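Local coordinates for putative hemin ABC transport system, membrane protein (Burkholderia cenocepacia J2315, PDB 5B57) that probably forms the membrane-spanning part of a heme importer of the ABC transporter class, carrying heme across the bacterial membrane, at residues 74-79 / 94-99; 144-149 / 212-217; 151-156 / 223-228; 263-268 / 279-284; 271-276 / 285-290. One frame throughout, in Å; residues are numbered along the deposited sequence.

Along the chain, contact 1 closes before the others open, contacts 2 and 3 alternate their segments, and contacts 4 and 5 do likewise further along the chain. Contacts 2 and 3 share helix 141-154, lie about 11 Å apart between centres and touch through L217 packing on V154; both also reach the second subunit. Contacts 4 and 5 share helix 283-305, with centres about 5 Å apart, and both meet the chain of another protein. Contact 1 stands alone, its centre about 49 Å from those of contacts 4 and 5, across the centre of this helical FecCD-type permease. Contacts 4 and 5 are probably at its ATPase-facing end.

Contact 1 (74-79 / 94-99); sequences GAYRIP and QQARAV
V99, whose backbone N reaches Q95 O at 3.0 Å in the first turns of helix 94-128, turns its side chain to the aromatic ring of Y76, and the two segments meet through apolar side chains. The CB of V99 stands 4.2 Å above the ring plane of Y76, displaced toward the rim, so one face of the ring rests on the valine. The branch that touches is CG1: it lies 3.5 Å from Y76 CG and is equally near the tyrosine CB, so it covers the root of the ring. With CG of Y76 anti to its own nitrogen (chi1 177°), the ring stretches from the loop to the helix and its far end arrives one turn earlier, at A96. There the ring carbon CZ of Y76 is 4.0 Å from A96 CB, an oblique approach, with the phenolic OH beside the same methyl.

In the fold, 74-79 is the link between the first long helix, 54-72, and the short helix 80-87, for which P79 serves as N-cap. Helix 94-128 follows as the next long helix of the permease, and Y76 ties the link to its start. A second, lighter touch joins I78 CD1 to A96 CB at 4.3 Å. Helix 80-87 completes this little apolar cluster, A83 packing on I78 and A86 on A96.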
# COMPACT_ATOMS: atom_id res chain seq x y z
N GLY A 74 7.59 43.79 -0.25
CA GLY A 74 6.64 43.57 -1.33
C GLY A 74 6.81 44.50 -2.52
O GLY A 74 7.93 44.90 -2.83
N ALA A 75 5.72 44.89 -3.20
CA ALA A 75 5.87 45.86 -4.28
C ALA A 75 6.26 47.25 -3.78
O ALA A 75 6.84 48.03 -4.56
CB ALA A 75 4.60 45.95 -5.13
N TYR A 76 5.95 47.59 -2.52
CA TYR A 76 6.28 48.86 -1.85
C TYR A 76 7.51 48.63 -0.96
O TYR A 76 7.42 47.90 0.03
CB TYR A 76 5.08 49.35 -1.03
CG TYR A 76 5.25 50.62 -0.20
CD1 TYR A 76 5.11 51.87 -0.78
CD2 TYR A 76 5.50 50.56 1.18
CE1 TYR A 76 5.26 53.03 -0.03
CE2 TYR A 76 5.65 51.73 1.94
CZ TYR A 76 5.52 52.96 1.32
OH TYR A 76 5.66 54.14 2.02
N ARG A 77 8.65 49.24 -1.31
CA ARG A 77 9.89 48.97 -0.59
C ARG A 77 10.12 50.00 0.51
O ARG A 77 10.10 51.21 0.26
CB ARG A 77 11.10 48.95 -1.53
CG ARG A 77 10.93 48.10 -2.76
CD ARG A 77 10.28 46.81 -2.37
NE ARG A 77 10.24 45.86 -3.47
CZ ARG A 77 10.89 44.69 -3.46
NH1 ARG A 77 11.62 44.35 -2.40
NH2 ARG A 77 10.79 43.87 -4.49
N ILE A 78 10.37 49.53 1.72
CA ILE A 78 10.50 50.45 2.84
C ILE A 78 11.40 49.80 3.89
O ILE A 78 11.29 48.60 4.15
CB ILE A 78 9.11 50.82 3.39
CG1 ILE A 78 9.25 51.77 4.57
CG2 ILE A 78 8.27 49.59 3.75
CD1 ILE A 78 8.05 52.60 4.73
N PRO A 79 12.35 50.53 4.48
CA PRO A 79 13.24 49.89 5.45
C PRO A 79 12.51 49.62 6.75
O PRO A 79 11.43 50.15 7.01
CB PRO A 79 14.37 50.92 5.63
CG PRO A 79 14.22 51.89 4.50
CD PRO A 79 12.79 51.90 4.14
N GLN A 94 1.29 58.57 6.75
CA GLN A 94 -0.08 58.06 6.73
C GLN A 94 -0.34 57.18 5.52
O GLN A 94 -1.06 56.18 5.61
CB GLN A 94 -1.08 59.22 6.78
CG GLN A 94 -1.05 59.89 8.10
CD GLN A 94 -1.77 61.21 8.12
OE1 GLN A 94 -1.89 61.91 7.10
NE2 GLN A 94 -2.26 61.56 9.29
N GLN A 95 0.26 57.51 4.37
CA GLN A 95 0.08 56.64 3.22
C GLN A 95 0.86 55.36 3.38
O GLN A 95 0.40 54.29 2.97
CB GLN A 95 0.49 57.36 1.95
CG GLN A 95 0.66 56.43 0.79
CD GLN A 95 0.71 57.16 -0.51
OE1 GLN A 95 -0.08 58.08 -0.74
NE2 GLN A 95 1.66 56.79 -1.36
N ALA A 96 2.05 55.43 3.99
CA ALA A 96 2.84 54.21 4.19
C ALA A 96 2.14 53.24 5.14
O ALA A 96 2.20 52.03 4.95
CB ALA A 96 4.23 54.56 4.70
N ARG A 97 1.48 53.76 6.18
CA ARG A 97 0.69 52.89 7.05
C ARG A 97 -0.43 52.21 6.27
O ARG A 97 -0.75 51.04 6.54
CB ARG A 97 0.14 53.69 8.22
CG ARG A 97 -0.73 52.88 9.14
CD ARG A 97 -0.95 53.57 10.47
NE ARG A 97 -1.54 52.68 11.47
CZ ARG A 97 -2.83 52.35 11.49
NH1 ARG A 97 -3.67 52.83 10.57
NH2 ARG A 97 -3.28 51.53 12.44
N ALA A 98 -1.03 52.91 5.30
CA ALA A 98 -2.12 52.36 4.51
C ALA A 98 -1.64 51.25 3.57
O ALA A 98 -2.31 50.22 3.44
CB ALA A 98 -2.81 53.48 3.73
N VAL A 99 -0.51 51.44 2.89
CA VAL A 99 0.03 50.37 2.06
C VAL A 99 0.42 49.15 2.91
O VAL A 99 0.18 48.01 2.51
CB VAL A 99 1.23 50.88 1.23
CG1 VAL A 99 2.00 49.72 0.64
CG2 VAL A 99 0.76 51.83 0.13

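Contact 2 (144-149 / 212-217); sequences GAALGA and AAIGLL
The flat group here is the peptide joining A146 to L147, since A146, L147, A213 and I214 bring no aromatic or amide side chain to the contact. On one face of that peptide lies the terminal methyl of I214, with CD1 at 3.7 Å from A146 C and almost directly above it. This is aliphatic packing between two helices of the permease bundle, the shorter 141-154 and the long 196-220, running in the same general direction at 30° to each other. Their local axes stay 9.6 Å apart, a gap bridged by the larger side chains.

I214 reaches so far because CG1 is anti to its carbonyl carbon and the chain goes on extended to CD1 (chi2 -170°). The same methyl also meets the side chain of A146, CD1 to CB at 3.8 Å. A146 also packs against W232 of helix 223-234, while L216 and A212 of helix 196-220 face the second subunit, another copy of this protein. L147 answers from the opposite helix, sending one branch outward past the base of I214: its CD1 passes I214 CG1 at 4.2 Å and comes to rest 3.6 Å from A213 CB.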
# COMPACT_ATOMS: atom_id res chain seq x y z
N GLY A 144 -14.38 20.13 -3.41
CA GLY A 144 -15.60 20.90 -3.22
C GLY A 144 -15.36 22.40 -3.30
O GLY A 144 -16.19 23.15 -3.82
N ALA A 145 -14.22 22.86 -2.75
CA ALA A 145 -13.85 24.25 -2.92
C ALA A 145 -13.81 24.61 -4.40
O ALA A 145 -14.51 25.53 -4.85
CB ALA A 145 -12.51 24.51 -2.23
N ALA A 146 -13.06 23.82 -5.18
CA ALA A 146 -12.95 24.04 -6.61
C ALA A 146 -14.28 23.84 -7.33
O ALA A 146 -14.53 24.52 -8.34
CB ALA A 146 -11.89 23.13 -7.19
N LEU A 147 -15.15 22.95 -6.86
CA LEU A 147 -16.48 22.90 -7.46
C LEU A 147 -17.27 24.17 -7.13
O LEU A 147 -17.81 24.82 -8.03
CB LEU A 147 -17.27 21.67 -7.01
CG LEU A 147 -18.65 21.50 -7.67
CD1 LEU A 147 -18.58 21.50 -9.20
CD2 LEU A 147 -19.36 20.24 -7.19
N GLY A 148 -17.32 24.54 -5.85
CA GLY A 148 -18.10 25.70 -5.46
C GLY A 148 -17.55 27.00 -6.02
O GLY A 148 -18.31 27.89 -6.42
N ALA A 149 -16.23 27.11 -6.07
CA ALA A 149 -15.60 28.28 -6.69
C ALA A 149 -15.95 28.38 -8.18
O ALA A 149 -16.17 29.48 -8.69
CB ALA A 149 -14.09 28.22 -6.48
N ALA A 212 -15.94 16.19 -13.43
CA ALA A 212 -16.88 16.21 -14.54
C ALA A 212 -17.64 17.52 -14.56
O ALA A 212 -17.73 18.18 -15.60
CB ALA A 212 -17.83 15.03 -14.44
N ALA A 213 -18.19 17.92 -13.41
CA ALA A 213 -18.89 19.21 -13.30
C ALA A 213 -17.96 20.39 -13.55
O ALA A 213 -18.37 21.39 -14.16
CB ALA A 213 -19.56 19.32 -11.93
N ILE A 214 -16.70 20.30 -13.12
CA ILE A 214 -15.79 21.42 -13.31
C ILE A 214 -15.48 21.63 -14.79
O ILE A 214 -15.56 22.75 -15.30
CB ILE A 214 -14.50 21.22 -12.49
CG1 ILE A 214 -14.81 21.41 -11.01
CG2 ILE A 214 -13.41 22.18 -12.99
CD1 ILE A 214 -13.62 21.48 -10.16
N GLY A 215 -15.11 20.55 -15.49
CA GLY A 215 -14.75 20.68 -16.89
C GLY A 215 -15.94 21.07 -17.75
O GLY A 215 -15.81 21.83 -18.71
N LEU A 216 -17.11 20.56 -17.39
CA LEU A 216 -18.34 20.97 -18.05
C LEU A 216 -18.55 22.47 -17.91
O LEU A 216 -18.94 23.13 -18.89
CB LEU A 216 -19.50 20.22 -17.43
CG LEU A 216 -20.70 20.00 -18.30
CD1 LEU A 216 -20.20 19.48 -19.61
CD2 LEU A 216 -21.52 18.96 -17.57
N LEU A 217 -18.29 23.01 -16.71
CA LEU A 217 -18.49 24.43 -16.42
C LEU A 217 -17.40 25.29 -17.04
O LEU A 217 -17.68 26.35 -17.61
CB LEU A 217 -18.55 24.65 -14.92
CG LEU A 217 -19.88 24.37 -14.24
CD1 LEU A 217 -19.61 24.28 -12.77
CD2 LEU A 217 -20.84 25.50 -14.54

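Contact 3 (151-156 / 223-228); sequences TLIVLG and DAQLRS
I153 and Q225 carry this contact, one through its branched aliphatic chain and its carbonyl, the other through its extended amide. The apolar part belongs to I153. Both of its branches lean on S228: CD1 of I153 is 3.5 Å from S228 CB, and its CG2 is 3.7 Å from the same carbon. CG2 also lies alongside the root of the glutamine, 3.8 Å from Q225 CB. With CG1 anti to the carbonyl carbon (chi1 -63°), the isoleucine straddles one turn of helix 223-234, set against the residues at 225 and 228. V154 adds a looser touch, and L229, the residue after S228, packs on both I153 and V154.

The polar part is the amide of Q225, held out toward the last turn of helix 141-154. Its NE2 donates to I153 O at 3.3 Å, a weak bond with a bent N-H...O angle of 121°. The neighbouring carbonyl, V154 O, is 3.2 Å from the same Q225 NE2. On the other end of the amide, OE1 accepts from the backbone N of D222, just ahead of helix 223-234.

Helix 223-234 is the short helix that follows the long helix 196-220, as in BtuC-type importers, and it also meets the second subunit, where R227 pairs in a salt bridge with D223 of that neighbouring chain. At the end of helix 141-154 the regular i to i+4 bonding runs out, and Q225 brings a weak donor to I153 O; the bond from D222 N to Q225 OE1 probably fixes which way the amide is turned.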
# COMPACT_ATOMS: atom_id res chain seq x y z
N THR A 151 -18.59 26.77 -9.80
CA THR A 151 -20.03 26.96 -9.91
C THR A 151 -20.41 28.43 -9.86
O THR A 151 -21.26 28.90 -10.62
CB THR A 151 -20.74 26.19 -8.80
OG1 THR A 151 -20.47 24.80 -8.93
CG2 THR A 151 -22.23 26.42 -8.88
N LEU A 152 -19.75 29.20 -8.98
CA LEU A 152 -20.07 30.61 -8.81
C LEU A 152 -19.47 31.47 -9.91
O LEU A 152 -20.14 32.36 -10.43
CB LEU A 152 -19.60 31.12 -7.45
CG LEU A 152 -19.87 32.65 -7.31
CD1 LEU A 152 -21.33 32.97 -7.28
CD2 LEU A 152 -19.23 33.26 -6.11
N ILE A 153 -18.20 31.25 -10.26
CA ILE A 153 -17.57 32.09 -11.28
C ILE A 153 -18.31 31.96 -12.62
O ILE A 153 -18.47 32.95 -13.34
CB ILE A 153 -16.07 31.75 -11.42
CG1 ILE A 153 -15.30 32.03 -10.13
CG2 ILE A 153 -15.44 32.45 -12.62
CD1 ILE A 153 -13.81 31.79 -10.27
N VAL A 154 -18.80 30.76 -12.94
CA VAL A 154 -19.36 30.48 -14.27
C VAL A 154 -20.87 30.70 -14.33
O VAL A 154 -21.39 31.12 -15.37
CB VAL A 154 -18.99 29.06 -14.71
CG1 VAL A 154 -19.65 28.72 -16.06
CG2 VAL A 154 -17.46 28.89 -14.77
N LEU A 155 -21.60 30.42 -13.24
CA LEU A 155 -23.02 30.72 -13.21
C LEU A 155 -23.30 32.01 -12.45
O LEU A 155 -23.99 31.97 -11.42
CB LEU A 155 -23.79 29.54 -12.61
CG LEU A 155 -23.48 28.23 -13.37
CD1 LEU A 155 -24.11 27.03 -12.71
CD2 LEU A 155 -23.90 28.32 -14.83
N GLY A 156 -22.78 33.15 -12.93
CA GLY A 156 -22.93 34.44 -12.28
C GLY A 156 -24.33 34.74 -11.77
O GLY A 156 -24.52 35.00 -10.58
N ASP A 223 -14.37 34.22 -21.50
CA ASP A 223 -12.95 34.51 -21.30
C ASP A 223 -12.67 35.00 -19.89
O ASP A 223 -11.68 34.58 -19.27
CB ASP A 223 -12.45 35.53 -22.32
CG ASP A 223 -12.20 34.91 -23.69
OD1 ASP A 223 -11.36 33.98 -23.80
OD2 ASP A 223 -12.85 35.36 -24.66
N ALA A 224 -13.52 35.88 -19.35
CA ALA A 224 -13.29 36.42 -18.01
C ALA A 224 -13.41 35.34 -16.96
O ALA A 224 -12.62 35.28 -16.01
CB ALA A 224 -14.28 37.53 -17.69
N GLN A 225 -14.42 34.48 -17.09
CA GLN A 225 -14.58 33.39 -16.15
C GLN A 225 -13.39 32.44 -16.22
O GLN A 225 -12.78 32.10 -15.20
CB GLN A 225 -15.90 32.68 -16.41
CG GLN A 225 -17.06 33.68 -16.44
CD GLN A 225 -18.33 33.15 -17.08
OE1 GLN A 225 -18.29 32.49 -18.12
NE2 GLN A 225 -19.47 33.42 -16.44
N LEU A 226 -12.99 32.06 -17.43
CA LEU A 226 -11.82 31.21 -17.55
C LEU A 226 -10.62 31.83 -16.85
O LEU A 226 -9.86 31.12 -16.18
CB LEU A 226 -11.53 30.91 -19.02
CG LEU A 226 -10.58 29.75 -19.22
CD1 LEU A 226 -11.19 28.49 -18.68
CD2 LEU A 226 -10.23 29.60 -20.66
N ARG A 227 -10.47 33.16 -16.90
CA ARG A 227 -9.27 33.76 -16.33
C ARG A 227 -9.27 33.71 -14.80
O ARG A 227 -8.22 33.52 -14.16
CB ARG A 227 -9.10 35.20 -16.82
CG ARG A 227 -7.84 35.87 -16.28
CD ARG A 227 -7.27 36.89 -17.22
NE ARG A 227 -6.50 36.27 -18.30
CZ ARG A 227 -5.20 36.00 -18.22
NH1 ARG A 227 -4.51 36.29 -17.12
NH2 ARG A 227 -4.58 35.44 -19.25
N SER A 228 -10.46 33.83 -14.19
CA SER A 228 -10.60 33.61 -12.75
C SER A 228 -10.25 32.17 -12.34
O SER A 228 -9.33 31.94 -11.54
CB SER A 228 -12.02 33.95 -12.34
OG SER A 228 -12.24 35.34 -12.47

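Contact 4 (263-268 / 279-284); sequences RDALNA and LGVPVQ
Two short helices, 263-269 and 273-278, stand between the long helices 242-260 and 283-305, the place where BtuC-type permeases carry the coupling helices that dock on their ATPase; A265 and A268 of the first meet V281 just beyond the second. V281 acts as the wedge. Its CG1 lies 3.9 Å from A265 CB, and its CG2 touches A268 CB at 3.7 Å. One methyl thus goes to each of two residues a helical turn apart. The torsion explains the split: with CG1 anti to the backbone N (chi1 175°) and CG2 anti to the carbonyl carbon, the fork opens along the helix. L279 adds the tip of its chain, its CD1 4.2 Å from A268 CB.

The backbone sets V281 in place. Helix 273-278 ends in a Schellman motif with G280 at positive phi (97°), and V281 N lies 3.2 Å from A276 O, probably a hydrogen bond. P282 then sits at the centre of an inverse gamma turn, with V283 N donating weakly to V281 O, and is also the N-cap of helix 283-305. L286, on the first turns of that helix, packs on both A265 and V281 and extends the apolar patch.

All four touching residues are buried, and the chain of another protein packs on three of them: an aromatic side chain lies on each of A265 and V281, as on D264, and a polar one on L279. Two short helices between long membrane helices, packed against a partner chain, are consistent with the coupling region of a type II (BtuC-type) ABC importer.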
# COMPACT_ATOMS: atom_id res chain seq x y z
N ARG A 263 -4.00 15.12 20.33
CA ARG A 263 -2.59 14.80 20.13
C ARG A 263 -2.19 13.50 20.82
O ARG A 263 -1.28 12.82 20.35
CB ARG A 263 -1.71 15.96 20.61
CG ARG A 263 -1.93 16.34 22.06
CD ARG A 263 -1.43 17.75 22.33
NE ARG A 263 -1.57 18.14 23.73
CZ ARG A 263 -1.02 19.24 24.23
NH1 ARG A 263 -0.30 20.01 23.43
NH2 ARG A 263 -1.17 19.55 25.51
N ASP A 264 -2.85 13.14 21.92
CA ASP A 264 -2.48 11.91 22.60
C ASP A 264 -3.12 10.70 21.92
O ASP A 264 -2.44 9.71 21.63
CB ASP A 264 -2.87 11.98 24.07
CG ASP A 264 -2.06 13.00 24.85
OD1 ASP A 264 -0.84 13.11 24.62
OD2 ASP A 264 -2.67 13.70 25.69
N ALA A 265 -4.42 10.79 21.65
CA ALA A 265 -5.11 9.72 20.93
C ALA A 265 -4.42 9.40 19.61
O ALA A 265 -4.27 8.23 19.24
CB ALA A 265 -6.57 10.11 20.71
N LEU A 266 -3.97 10.44 18.89
CA LEU A 266 -3.27 10.21 17.63
C LEU A 266 -1.94 9.51 17.86
O LEU A 266 -1.52 8.69 17.03
CB LEU A 266 -3.04 11.53 16.89
CG LEU A 266 -4.25 12.13 16.17
CD1 LEU A 266 -3.94 13.57 15.76
CD2 LEU A 266 -4.63 11.27 14.98
N ASN A 267 -1.26 9.82 18.96
CA ASN A 267 0.00 9.14 19.22
C ASN A 267 -0.24 7.67 19.47
O ASN A 267 0.50 6.82 18.97
CB ASN A 267 0.74 9.76 20.39
CG ASN A 267 1.64 10.90 19.97
OD1 ASN A 267 1.98 11.02 18.79
ND2 ASN A 267 2.03 11.74 20.92
N ALA A 268 -1.32 7.35 20.20
CA ALA A 268 -1.65 5.96 20.49
C ALA A 268 -2.08 5.21 19.24
O ALA A 268 -1.76 4.03 19.09
CB ALA A 268 -2.73 5.88 21.58
N LEU A 279 -6.02 0.31 24.07
CA LEU A 279 -5.62 1.36 25.00
C LEU A 279 -6.76 2.28 25.40
O LEU A 279 -6.55 3.18 26.23
CB LEU A 279 -4.47 2.18 24.39
CG LEU A 279 -3.10 1.51 24.39
CD1 LEU A 279 -2.08 2.24 23.52
CD2 LEU A 279 -2.56 1.32 25.82
N GLY A 280 -7.98 2.10 24.85
CA GLY A 280 -9.13 2.92 25.17
C GLY A 280 -9.44 4.08 24.22
O GLY A 280 -10.44 4.79 24.43
N VAL A 281 -8.61 4.30 23.20
CA VAL A 281 -8.82 5.34 22.20
C VAL A 281 -10.08 4.98 21.42
O VAL A 281 -10.17 3.87 20.89
CB VAL A 281 -7.62 5.47 21.25
CG1 VAL A 281 -7.89 6.48 20.14
CG2 VAL A 281 -6.38 5.86 22.00
N PRO A 282 -11.04 5.84 21.36
CA PRO A 282 -12.26 5.57 20.55
C PRO A 282 -12.04 5.84 19.07
O PRO A 282 -12.54 6.80 18.51
CB PRO A 282 -13.27 6.56 21.14
CG PRO A 282 -12.42 7.68 21.58
CD PRO A 282 -11.17 7.08 22.13
N VAL A 283 -11.29 4.94 18.43
CA VAL A 283 -10.70 5.24 17.12
C VAL A 283 -11.74 5.63 16.06
O VAL A 283 -11.41 6.35 15.12
CB VAL A 283 -9.80 4.09 16.65
CG1 VAL A 283 -9.63 3.07 17.75
CG2 VAL A 283 -10.32 3.45 15.37
N GLN A 284 -13.00 5.21 16.22
CA GLN A 284 -14.00 5.66 15.26
C GLN A 284 -14.37 7.13 15.49
O GLN A 284 -14.41 7.92 14.54
CB GLN A 284 -15.22 4.75 15.32
CG GLN A 284 -14.87 3.34 14.90
CD GLN A 284 -14.31 3.33 13.49
OE1 GLN A 284 -14.78 4.09 12.63
NE2 GLN A 284 -13.29 2.51 13.24

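Contact 5 (271-276 / 285-290); sequences LGETEA and RLKRRV
E273 and K287 lie on neighbouring helices whose backbones stay well apart, 10.5 Å between their CA atoms, so the gap is spanned by two long side chains alone. Helix 273-278 is the later of two short helices that probably form the coupling region, as in BtuC-type permeases; 283-305 is the long transmembrane helix after it. G272, at positive phi (128°), is the N-cap of 273-278, and its O takes the N of A276 at 2.9 Å.

Across the gap the bridge is a single salt bridge. K287 NZ donates to E273 OE1 at 2.6 Å, coming to the syn side of that oxygen and 23° out of the carboxylate plane. Both chains are stretched beyond CG, and they meet at about a right angle, the lysine reaching across the end of the glutamate. For E273 the reach begins with CG anti to the backbone N (chi1 168°), which sends the carboxylate away from its own helix toward 283-305.

The lysine is buried, with L128 of helix 94-128 beside it, though the glutamate is partly exposed, and the carboxylate probably balances the lysine's charge. R130, just past helix 94-128, packs on E273 and may add a further positive charge nearby. Elsewhere on helix 283-305, R289 makes its own salt bridge through NE to E262, ahead of the first short helix. Within the E273-K287 pair the ammonium is not shared evenly between the carboxylate oxygens: E273 OE2 stays 3.7 Å from K287 NZ.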
# COMPACT_ATOMS: atom_id res chain seq x y z
N LEU A 271 0.25 3.27 16.76
CA LEU A 271 0.73 2.00 17.26
C LEU A 271 0.04 0.83 16.57
O LEU A 271 0.50 -0.31 16.69
CB LEU A 271 0.48 1.98 18.77
CG LEU A 271 1.40 1.32 19.74
CD1 LEU A 271 1.55 2.28 20.84
CD2 LEU A 271 0.67 0.15 20.27
N GLY A 272 -1.01 1.13 15.84
CA GLY A 272 -1.97 0.20 15.29
C GLY A 272 -3.36 0.63 15.67
O GLY A 272 -3.59 1.08 16.81
N GLU A 273 -4.31 0.54 14.75
CA GLU A 273 -5.69 0.88 15.10
C GLU A 273 -6.22 -0.03 16.22
O GLU A 273 -6.77 0.45 17.22
CB GLU A 273 -6.57 0.84 13.86
CG GLU A 273 -8.07 0.90 14.17
CD GLU A 273 -8.92 1.25 12.96
OE1 GLU A 273 -8.41 1.94 12.04
OE2 GLU A 273 -10.10 0.83 12.95
N THR A 274 -6.03 -1.36 16.09
CA THR A 274 -6.55 -2.26 17.12
C THR A 274 -5.78 -2.10 18.42
O THR A 274 -6.36 -2.14 19.51
CB THR A 274 -6.48 -3.72 16.65
OG1 THR A 274 -7.52 -3.98 15.70
CG2 THR A 274 -6.73 -4.62 17.82
N GLU A 275 -4.46 -1.91 18.31
CA GLU A 275 -3.65 -1.60 19.48
C GLU A 275 -4.19 -0.38 20.22
O GLU A 275 -4.33 -0.40 21.45
CB GLU A 275 -2.20 -1.37 19.06
CG GLU A 275 -1.38 -2.63 18.91
CD GLU A 275 -1.42 -3.18 17.51
OE1 GLU A 275 -2.04 -2.53 16.64
OE2 GLU A 275 -0.83 -4.25 17.26
N ALA A 276 -4.50 0.69 19.49
CA ALA A 276 -5.00 1.89 20.14
C ALA A 276 -6.37 1.65 20.77
O ALA A 276 -6.64 2.14 21.87
CB ALA A 276 -5.06 3.05 19.15
N ARG A 285 -14.62 7.53 16.74
CA ARG A 285 -14.82 8.94 17.02
C ARG A 285 -13.59 9.74 16.66
O ARG A 285 -13.70 10.91 16.25
CB ARG A 285 -15.16 9.19 18.50
CG ARG A 285 -16.39 8.46 19.04
CD ARG A 285 -17.67 9.17 18.68
NE ARG A 285 -17.77 10.51 19.28
CZ ARG A 285 -18.61 11.46 18.86
NH1 ARG A 285 -19.42 11.22 17.84
NH2 ARG A 285 -18.62 12.64 19.46
N LEU A 286 -12.40 9.15 16.81
CA LEU A 286 -11.17 9.88 16.50
C LEU A 286 -11.06 10.17 15.00
O LEU A 286 -10.72 11.29 14.61
CB LEU A 286 -9.95 9.09 16.97
CG LEU A 286 -8.58 9.59 16.52
CD1 LEU A 286 -8.38 11.01 16.99
CD2 LEU A 286 -7.44 8.69 17.04
N LYS A 287 -11.36 9.17 14.16
CA LYS A 287 -11.33 9.41 12.73
C LYS A 287 -12.26 10.56 12.35
O LYS A 287 -11.87 11.46 11.61
CB LYS A 287 -11.68 8.12 11.98
CG LYS A 287 -10.66 7.01 12.20
CD LYS A 287 -10.91 5.73 11.37
CE LYS A 287 -9.65 4.81 11.36
NZ LYS A 287 -9.67 3.60 10.46
N ARG A 288 -13.48 10.59 12.89
CA ARG A 288 -14.42 11.62 12.46
C ARG A 288 -14.02 12.99 12.98
O ARG A 288 -14.24 13.98 12.29
CB ARG A 288 -15.84 11.24 12.89
CG ARG A 288 -16.88 12.36 12.76
CD ARG A 288 -18.31 11.91 13.15
NE ARG A 288 -19.33 12.67 12.39
CZ ARG A 288 -20.65 12.46 12.43
NH1 ARG A 288 -21.46 13.21 11.69
NH2 ARG A 288 -21.16 11.50 13.19
N ARG A 289 -13.41 13.08 14.15
CA ARG A 289 -13.11 14.40 14.71
C ARG A 289 -11.97 15.07 13.97
O ARG A 289 -12.01 16.28 13.73
CB ARG A 289 -12.82 14.29 16.21
CG ARG A 289 -14.11 14.32 17.02
CD ARG A 289 -13.92 14.36 18.53
NE ARG A 289 -13.31 13.13 19.03
CZ ARG A 289 -13.51 12.62 20.25
NH1 ARG A 289 -12.89 11.49 20.60
NH2 ARG A 289 -14.33 13.22 21.11
N VAL A 290 -10.97 14.30 13.56
CA VAL A 290 -9.87 14.83 12.75
C VAL A 290 -10.38 15.30 11.39
O VAL A 290 -10.10 16.43 10.95
CB VAL A 290 -8.77 13.78 12.62
CG1 VAL A 290 -7.65 14.28 11.74
CG2 VAL A 290 -8.27 13.42 14.00